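Local coordinates for protein amoebiasin-2 (Entamoeba histolytica, PDB 3M86) that inhibits cysteine proteases of the amoeba by wedging three loops into their substrate-binding site, at residues 8-12 and 28-32; 14-20 and 104-110. One frame throughout, in Å; residues are numbered along the deposited sequence.

Contact 1 of 2, residues 8-12 and 28-32; sequences ILTEK and IQLRT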
ATOM      1  N   ILE A   8       5.006  -4.461   7.349  1.00  8.15           N
ATOM      2  CA  ILE A   8       5.259  -4.189   5.934  1.00  8.78           C
ATOM      3  C   ILE A   8       4.422  -5.134   5.077  1.00 12.27           C
ATOM      4  O   ILE A   8       4.427  -6.352   5.288  1.00 12.48           O
ATOM      5  CB  ILE A   8       6.746  -4.336   5.595  1.00 12.08           C
ATOM      6  CG1 ILE A   8       7.557  -3.281   6.357  1.00 21.97           C
ATOM      7  CG2 ILE A   8       6.959  -4.148   4.088  1.00 14.46           C
ATOM      8  CD1 ILE A   8       9.051  -3.395   6.188  1.00 33.85           C
ATOM      9  N   LEU A   9       3.674  -4.566   4.137  1.00  9.66           N
ATOM     10  CA  LEU A   9       2.862  -5.374   3.231  1.00  8.09           C
ATOM     11  C   LEU A   9       3.334  -5.128   1.812  1.00  9.42           C
ATOM     12  O   LEU A   9       3.586  -3.987   1.428  1.00 10.85           O
ATOM     13  CB  LEU A   9       1.395  -5.002   3.351  1.00  7.60           C
ATOM     14  CG  LEU A   9       0.743  -5.315   4.695  1.00 12.26           C
ATOM     15  CD1 LEU A   9      -0.657  -4.762   4.754  1.00 14.15           C
ATOM     16  CD2 LEU A   9       0.741  -6.833   4.917  1.00 16.34           C
ATOM     17  N   THR A  10       3.466  -6.210   1.041  1.00  9.94           N
ATOM     18  CA  THR A  10       3.852  -6.108  -0.359  1.00 11.00           C
ATOM     19  C   THR A  10       2.853  -6.850  -1.241  1.00 13.71           C
ATOM     20  O   THR A  10       1.845  -7.355  -0.761  1.00 11.33           O
ATOM     21  CB  THR A  10       5.252  -6.704  -0.603  1.00 13.13           C
ATOM     22  OG1 THR A  10       5.182  -8.138  -0.568  1.00 12.68           O
ATOM     23  CG2 THR A  10       6.239  -6.202   0.443  1.00 14.69           C
ATOM     24  N   GLU A  11       3.142  -6.925  -2.532  1.00 11.16           N
ATOM     25  CA  GLU A  11       2.284  -7.651  -3.460  1.00 13.22           C
ATOM     26  C   GLU A  11       2.105  -9.091  -2.999  1.00 14.49           C
ATOM     27  O   GLU A  11       1.073  -9.715  -3.248  1.00 16.47           O
ATOM     28  CB  GLU A  11       2.913  -7.658  -4.861  1.00 10.53           C
ATOM     29  CG  GLU A  11       2.965  -6.293  -5.557  1.00  9.94           C
ATOM     30  CD  GLU A  11       4.222  -5.486  -5.255  1.00 11.86           C
ATOM     31  OE1 GLU A  11       4.547  -4.592  -6.075  1.00 11.62           O
ATOM     32  OE2 GLU A  11       4.861  -5.721  -4.200  1.00 14.75           O
ATOM     33  N   LYS A  12       3.123  -9.618  -2.336  1.00 11.89           N
ATOM     34  CA  LYS A  12       3.123 -11.028  -1.959  1.00 13.73           C
ATOM     35  C   LYS A  12       2.124 -11.361  -0.852  1.00 18.84           C
ATOM     36  O   LYS A  12       1.777 -12.536  -0.664  1.00 22.64           O
ATOM     37  CB  LYS A  12       4.538 -11.476  -1.601  1.00 18.01           C
ATOM     38  CG  LYS A  12       5.511 -11.311  -2.776  1.00 28.03           C
ATOM     39  CD  LYS A  12       6.794 -12.099  -2.574  1.00 31.19           C
ATOM     40  CE  LYS A  12       6.518 -13.585  -2.562  1.00 29.88           C
ATOM     41  NZ  LYS A  12       7.763 -14.371  -2.369  1.00 45.18           N
ATOM     42  N   ILE A  28       2.756  -0.152   3.262  1.00  8.11           N
ATOM     43  CA  ILE A  28       2.521  -0.902   2.039  1.00  6.80           C
ATOM     44  C   ILE A  28       3.603  -0.471   1.063  1.00  9.28           C
ATOM     45  O   ILE A  28       3.707   0.711   0.731  1.00 11.39           O
ATOM     46  CB  ILE A  28       1.138  -0.580   1.481  1.00  9.02           C
ATOM     47  CG1 ILE A  28       0.071  -0.995   2.509  1.00 11.40           C
ATOM     48  CG2 ILE A  28       0.917  -1.283   0.128  1.00 11.67           C
ATOM     49  CD1 ILE A  28      -1.297  -0.399   2.251  1.00 13.83           C
ATOM     50  N   GLN A  29       4.409  -1.427   0.622  1.00  7.35           N
ATOM     51  CA  GLN A  29       5.561  -1.143  -0.227  1.00  8.84           C
ATOM     52  C   GLN A  29       5.421  -1.960  -1.504  1.00  8.29           C
ATOM     53  O   GLN A  29       5.483  -3.191  -1.464  1.00 11.70           O
ATOM     54  CB  GLN A  29       6.858  -1.505   0.500  1.00  9.76           C
ATOM     55  CG  GLN A  29       7.126  -0.589   1.698  1.00 14.82           C
ATOM     56  CD  GLN A  29       8.487  -0.830   2.338  1.00 21.10           C
ATOM     57  OE1 GLN A  29       9.123  -1.859   2.109  1.00 26.68           O
ATOM     58  NE2 GLN A  29       8.934   0.123   3.149  1.00 26.41           N
ATOM     59  N   LEU A  30       5.192  -1.260  -2.612  1.00  7.68           N
ATOM     60  CA  LEU A  30       4.855  -1.904  -3.880  1.00  7.24           C
ATOM     61  C   LEU A  30       5.770  -1.387  -4.969  1.00  9.68           C
ATOM     62  O   LEU A  30       6.239  -0.257  -4.909  1.00 13.59           O
ATOM     63  CB  LEU A  30       3.404  -1.576  -4.261  1.00  6.89           C
ATOM     64  CG  LEU A  30       2.366  -1.894  -3.180  1.00  8.37           C
ATOM     65  CD1 LEU A  30       0.995  -1.390  -3.620  1.00 12.54           C
ATOM     66  CD2 LEU A  30       2.333  -3.397  -2.895  1.00  9.90           C
ATOM     67  N   ARG A  31       6.015  -2.200  -5.987  1.00  6.77           N
ATOM     68  CA  ARG A  31       6.753  -1.698  -7.137  1.00  7.23           C
ATOM     69  C   ARG A  31       5.783  -1.069  -8.134  1.00  8.78           C
ATOM     70  O   ARG A  31       4.621  -1.459  -8.251  1.00  9.99           O
ATOM     71  CB  ARG A  31       7.595  -2.787  -7.820  1.00 10.96           C
ATOM     72  CG  ARG A  31       8.720  -3.388  -6.950  1.00 19.00           C
ATOM     73  CD  ARG A  31       9.455  -2.358  -6.100  1.00 30.51           C
ATOM     74  NE  ARG A  31      10.644  -2.917  -5.445  1.00 28.41           N
ATOM     75  CZ  ARG A  31      10.716  -3.287  -4.166  1.00 33.44           C
ATOM     76  NH1 ARG A  31       9.668  -3.170  -3.355  1.00 33.29           N
ATOM     77  NH2 ARG A  31      11.854  -3.773  -3.691  1.00 37.39           N
ATOM     78  N   THR A  32       6.285  -0.098  -8.872  1.00  9.28           N
ATOM     79  CA  THR A  32       5.449   0.656  -9.789  1.00  8.74           C
ATOM     80  C   THR A  32       6.305   1.196 -10.926  1.00 12.43           C
ATOM     81  O   THR A  32       7.523   1.301 -10.791  1.00 12.97           O
ATOM     82  CB  THR A  32       4.694   1.789  -9.033  1.00  9.09           C
ATOM     83  OG1 THR A  32       3.831   2.478  -9.941  1.00 12.74           O
ATOM     84  CG2 THR A  32       5.678   2.787  -8.426  1.00 13.06           C
TER
HETATM   85  O   HOH W   1       7.142  -4.588  -3.215  1.00 11.94           O
HETATM   86  O   HOH W   2       4.387  -4.148  -8.799  1.00 12.20           O
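Leu9 of edge strand 6-9 pairs in parallel with Ile28 of strand 25-32, and further along a side chain takes over the bonding. The evidence for pairing is that Leu9 CA lies 4.6 Å from Ile28 CA and that the bond from Gln29 N to Leu9 O is 2.8 Å long and nearly straight. Taken end to end, 8-11 and 28-31 diverge by 44°, and no second backbone bond follows between the two segments. Instead Glu11 reaches back: its chain is bent at chi2 (89°), which brings OE1 to Arg31 N at 2.8 Å, the donor on the syn side and 16° out of the carboxylate plane. Two waters reinforce the grip, one donating to Glu11 OE2 and Gln29 O, the other to Glu11 OE1 and Arg31 O. In the immunoglobulin-like sandwich of the I42 family, Leu9, Ile28 and Leu30 belong to the interior; Leu30 touches Tyr106 and Leu104 of the opposing sheet and sets its CD2 3.7 Å from Glu11 CD. On the outer side, the CG2 branch of Ile8 lies 3.7 Å from Gln29 OE1, while Gln29 NE2 is bonded to Glu73. Thr10 OG1 accepts from Lys12 N at 3.1 Å, an ST turn leading into the 3-10 segment at residues 11-12, and also bonds Glu13.

Contact 2 of 2, residues 14-20 and 104-110; sequences DHATLHI and LTYSVVI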
ATOM      1  N   ASP A  14      -1.001 -10.303  -0.712  1.00 13.97           N
ATOM      2  CA  ASP A  14      -2.377 -10.225  -1.193  1.00 13.85           C
ATOM      3  C   ASP A  14      -3.254 -11.218  -0.423  1.00 18.83           C
ATOM      4  O   ASP A  14      -2.897 -12.384  -0.266  1.00 20.60           O
ATOM      5  CB  ASP A  14      -2.420 -10.547  -2.684  1.00 14.80           C
ATOM      6  CG  ASP A  14      -3.766 -10.249  -3.314  1.00 27.36           C
ATOM      7  OD1 ASP A  14      -4.059 -10.801  -4.399  1.00 26.75           O
ATOM      8  OD2 ASP A  14      -4.535  -9.469  -2.726  1.00 16.90           O
ATOM      9  N   HIS A  15      -4.398 -10.728   0.045  1.00 16.11           N
ATOM     10  CA  HIS A  15      -5.388 -11.521   0.782  1.00 16.54           C
ATOM     11  C   HIS A  15      -4.996 -11.878   2.217  1.00 20.50           C
ATOM     12  O   HIS A  15      -5.695 -12.654   2.879  1.00 20.95           O
ATOM     13  CB  HIS A  15      -5.796 -12.780   0.003  1.00 23.15           C
ATOM     14  CG  HIS A  15      -6.461 -12.482  -1.303  1.00 34.90           C
ATOM     15  ND1 HIS A  15      -7.615 -11.733  -1.394  1.00 41.36           N
ATOM     16  CD2 HIS A  15      -6.134 -12.827  -2.572  1.00 45.76           C
ATOM     17  CE1 HIS A  15      -7.968 -11.625  -2.663  1.00 46.89           C
ATOM     18  NE2 HIS A  15      -7.088 -12.281  -3.397  1.00 49.58           N
ATOM     19  N   ALA A  16      -3.893 -11.315   2.700  1.00 18.16           N
ATOM     20  CA  ALA A  16      -3.463 -11.550   4.077  1.00 17.61           C
ATOM     21  C   ALA A  16      -4.411 -10.891   5.062  1.00 20.18           C
ATOM     22  O   ALA A  16      -5.077  -9.910   4.728  1.00 18.21           O
ATOM     23  CB  ALA A  16      -2.057 -11.018   4.295  1.00 17.99           C
ATOM     24  N   THR A  17      -4.477 -11.450   6.270  1.00 17.37           N
ATOM     25  CA  THR A  17      -5.110 -10.768   7.398  1.00 20.89           C
ATOM     26  C   THR A  17      -4.046 -10.423   8.426  1.00 20.19           C
ATOM     27  O   THR A  17      -3.279 -11.287   8.861  1.00 22.90           O
ATOM     28  CB  THR A  17      -6.205 -11.609   8.062  1.00 25.80           C
ATOM     29  OG1 THR A  17      -7.275 -11.820   7.135  1.00 25.58           O
ATOM     30  CG2 THR A  17      -6.751 -10.882   9.297  1.00 24.39           C
ATOM     31  N   LEU A  18      -3.999  -9.146   8.795  1.00 17.52           N
ATOM     32  CA  LEU A  18      -3.004  -8.625   9.708  1.00 21.32           C
ATOM     33  C   LEU A  18      -3.699  -8.186  10.986  1.00 13.51           C
ATOM     34  O   LEU A  18      -4.671  -7.439  10.933  1.00 19.20           O
ATOM     35  CB  LEU A  18      -2.344  -7.407   9.063  1.00 24.57           C
ATOM     36  CG  LEU A  18      -0.979  -6.913   9.519  1.00 32.87           C
ATOM     37  CD1 LEU A  18       0.055  -8.023   9.402  1.00 33.89           C
ATOM     38  CD2 LEU A  18      -0.592  -5.712   8.672  1.00 31.38           C
ATOM     39  N   HIS A  19      -3.196  -8.636  12.126  1.00 16.58           N
ATOM     40  CA  HIS A  19      -3.665  -8.133  13.402  1.00 21.75           C
ATOM     41  C   HIS A  19      -2.604  -7.192  13.953  1.00 21.38           C
ATOM     42  O   HIS A  19      -1.460  -7.593  14.169  1.00 24.23           O
ATOM     43  CB  HIS A  19      -3.960  -9.279  14.372  1.00 28.65           C
ATOM     44  CG  HIS A  19      -5.161 -10.091  13.991  1.00 24.18           C
ATOM     45  ND1 HIS A  19      -6.359 -10.013  14.666  1.00 38.49           N
ATOM     46  CD2 HIS A  19      -5.352 -10.980  12.988  1.00 31.13           C
ATOM     47  CE1 HIS A  19      -7.234 -10.827  14.103  1.00 37.39           C
ATOM     48  NE2 HIS A  19      -6.648 -11.425  13.082  1.00 33.95           N
ATOM     49  N   ILE A  20      -2.984  -5.934  14.154  1.00 12.78           N
ATOM     50  CA  ILE A  20      -2.058  -4.925  14.647  1.00 11.63           C
ATOM     51  C   ILE A  20      -2.613  -4.235  15.882  1.00 17.21           C
ATOM     52  O   ILE A  20      -3.797  -4.360  16.198  1.00 18.51           O
ATOM     53  CB  ILE A  20      -1.735  -3.870  13.573  1.00 12.82           C
ATOM     54  CG1 ILE A  20      -2.927  -2.939  13.337  1.00 11.48           C
ATOM     55  CG2 ILE A  20      -1.367  -4.550  12.275  1.00 14.92           C
ATOM     56  CD1 ILE A  20      -2.577  -1.705  12.488  1.00 14.61           C
ATOM     57  N   LEU A 104      -4.924  -5.744  -5.140  1.00 13.71           N
ATOM     58  CA  LEU A 104      -4.474  -6.308  -3.875  1.00 13.19           C
ATOM     59  C   LEU A 104      -5.535  -6.033  -2.819  1.00 16.38           C
ATOM     60  O   LEU A 104      -6.176  -4.984  -2.839  1.00 17.93           O
ATOM     61  CB  LEU A 104      -3.150  -5.688  -3.441  1.00 15.66           C
ATOM     62  CG  LEU A 104      -1.967  -5.820  -4.405  1.00 13.61           C
ATOM     63  CD1 LEU A 104      -0.821  -4.909  -3.953  1.00 15.61           C
ATOM     64  CD2 LEU A 104      -1.501  -7.272  -4.531  1.00 18.04           C
ATOM     65  N   THR A 105      -5.724  -6.984  -1.914  1.00 13.47           N
ATOM     66  CA  THR A 105      -6.674  -6.821  -0.824  1.00 16.60           C
ATOM     67  C   THR A 105      -6.006  -7.242   0.475  1.00 17.09           C
ATOM     68  O   THR A 105      -5.364  -8.290   0.539  1.00 17.75           O
ATOM     69  CB  THR A 105      -7.938  -7.682  -1.042  1.00 20.31           C
ATOM     70  OG1 THR A 105      -8.541  -7.344  -2.302  1.00 23.14           O
ATOM     71  CG2 THR A 105      -8.941  -7.439   0.071  1.00 25.42           C
ATOM     72  N   TYR A 106      -6.133  -6.415   1.507  1.00 14.54           N
ATOM     73  CA  TYR A 106      -5.639  -6.781   2.823  1.00 11.02           C
ATOM     74  C   TYR A 106      -6.738  -6.571   3.872  1.00 14.44           C
ATOM     75  O   TYR A 106      -7.483  -5.602   3.817  1.00 16.60           O
ATOM     76  CB  TYR A 106      -4.442  -5.925   3.229  1.00 10.61           C
ATOM     77  CG  TYR A 106      -3.311  -5.813   2.236  1.00 11.32           C
ATOM     78  CD1 TYR A 106      -2.530  -6.913   1.904  1.00 12.11           C
ATOM     79  CD2 TYR A 106      -2.988  -4.584   1.680  1.00 12.60           C
ATOM     80  CE1 TYR A 106      -1.469  -6.795   1.009  1.00 11.89           C
ATOM     81  CE2 TYR A 106      -1.936  -4.461   0.784  1.00 16.38           C
ATOM     82  CZ  TYR A 106      -1.182  -5.558   0.465  1.00 18.05           C
ATOM     83  OH  TYR A 106      -0.131  -5.426  -0.404  1.00 14.31           O
ATOM     84  N   SER A 107      -6.823  -7.482   4.831  1.00 13.52           N
ATOM     85  CA  SER A 107      -7.732  -7.333   5.953  1.00 14.65           C
ATOM     86  C   SER A 107      -6.899  -6.960   7.167  1.00 16.11           C
ATOM     87  O   SER A 107      -5.924  -7.633   7.486  1.00 17.63           O
ATOM     88  CB  SER A 107      -8.467  -8.647   6.213  1.00 18.35           C
ATOM     89  OG  SER A 107      -9.225  -9.022   5.081  1.00 25.49           O
ATOM     90  N   VAL A 108      -7.262  -5.873   7.835  1.00 14.39           N
ATOM     91  CA  VAL A 108      -6.483  -5.423   8.972  1.00 12.44           C
ATOM     92  C   VAL A 108      -7.373  -5.257  10.195  1.00 17.61           C
ATOM     93  O   VAL A 108      -8.339  -4.498  10.173  1.00 19.63           O
ATOM     94  CB  VAL A 108      -5.744  -4.110   8.685  1.00 13.66           C
ATOM     95  CG1 VAL A 108      -4.996  -3.650   9.948  1.00 16.82           C
ATOM     96  CG2 VAL A 108      -4.792  -4.277   7.493  1.00 15.77           C
ATOM     97  N   VAL A 109      -7.061  -6.004  11.246  1.00 11.44           N
ATOM     98  CA  VAL A 109      -7.766  -5.896  12.508  1.00 12.86           C
ATOM     99  C   VAL A 109      -6.914  -5.077  13.459  1.00 17.95           C
ATOM    100  O   VAL A 109      -5.781  -5.445  13.763  1.00 17.36           O
ATOM    101  CB  VAL A 109      -8.006  -7.285  13.134  1.00 18.10           C
ATOM    102  CG1 VAL A 109      -8.760  -7.153  14.454  1.00 25.87           C
ATOM    103  CG2 VAL A 109      -8.757  -8.184  12.161  1.00 20.70           C
ATOM    104  N   ILE A 110      -7.461  -3.956  13.909  1.00 12.84           N
ATOM    105  CA  ILE A 110      -6.790  -3.085  14.864  1.00 13.38           C
ATOM    106  C   ILE A 110      -7.364  -3.348  16.248  1.00 16.12           C
ATOM    107  O   ILE A 110      -8.499  -2.965  16.566  1.00 14.34           O
ATOM    108  CB  ILE A 110      -6.987  -1.608  14.497  1.00 11.59           C
ATOM    109  CG1 ILE A 110      -6.556  -1.356  13.045  1.00 14.91           C
ATOM    110  CG2 ILE A 110      -6.246  -0.709  15.486  1.00 12.46           C
ATOM    111  CD1 ILE A 110      -7.044  -0.030  12.477  1.00 17.74           C
TER
HETATM  112  O   HOH W   3      -7.069  -8.761  -4.365  1.00 31.19           O
HETATM  113  O   HOH W   4      -7.801  -9.979   3.039  1.00 30.34           O
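His19 and Val109 stand side by side on one face of a parallel strand pair, both pointing the same way, with the valine packed over a face of the imidazole. Val109 CB lies 3.9 Å from the His19 ring centroid and 29° off its normal, a CH-pi contact, while Val109 CG2 sits over the ring nearer its rim. On the same face Thr17 brings OG1 to 3.5 Å from Ser107 CB. The opposite face is apolar. There Ile20 holds CG1 between its backbone N and carbonyl carbon, running alongside Ile110 with the two CG1 atoms 4.0 Å apart, and its CD1 crosses to Val108 CG1. Four bonds alternate between the backbones from Ala16 O to Ile20 N; the straightest joins Ser107 N to Ala16 O at 178°. The ladder is extended by His15 N, which donates to Thr105 O at 2.7 Å, and then by a side chain. Asp14 turns its CG away from its own N (chi1 -170°), and OD2 takes Thr105 N at 2.9 Å, nearly in line with its C-O bond. That same oxygen lies 3.7 Å above the plane of the His15 ring, over its centre. Strand 17-20 is the outermost strand of its sheet within this chain, flanking strand 102-110, whose other side is bonded to strand 82-91 by the backbones of Leu104, Tyr106, Val108 and Ile110; across the sandwich Leu18 meets Leu9, and Ile20 and Val108 meet Ile26.

In the fold
Contacts 1 and 2, centres 13 Å apart, are the parallel edge pairings of the two facing sheets, and the chain links them: strand 6-9 is followed by strand 17-20, and the chain crosses from one sheet to the other between the two strands. At this crossing Thr10 O and Tyr106 OH are 2.8 Å apart, a probable hydrogen bond, and Leu9 CD1 packs 3.8 Å from Tyr106 CG. Nearby, Leu30 CD2 and Leu104 CD1 meet at 3.7 Å. Neither contact includes residues of the inhibitory loops, but strand 25-32 runs directly into the BC loop, beginning at Asn33, and strand 102-110 emerges from the FG loop, which ends at Arg102.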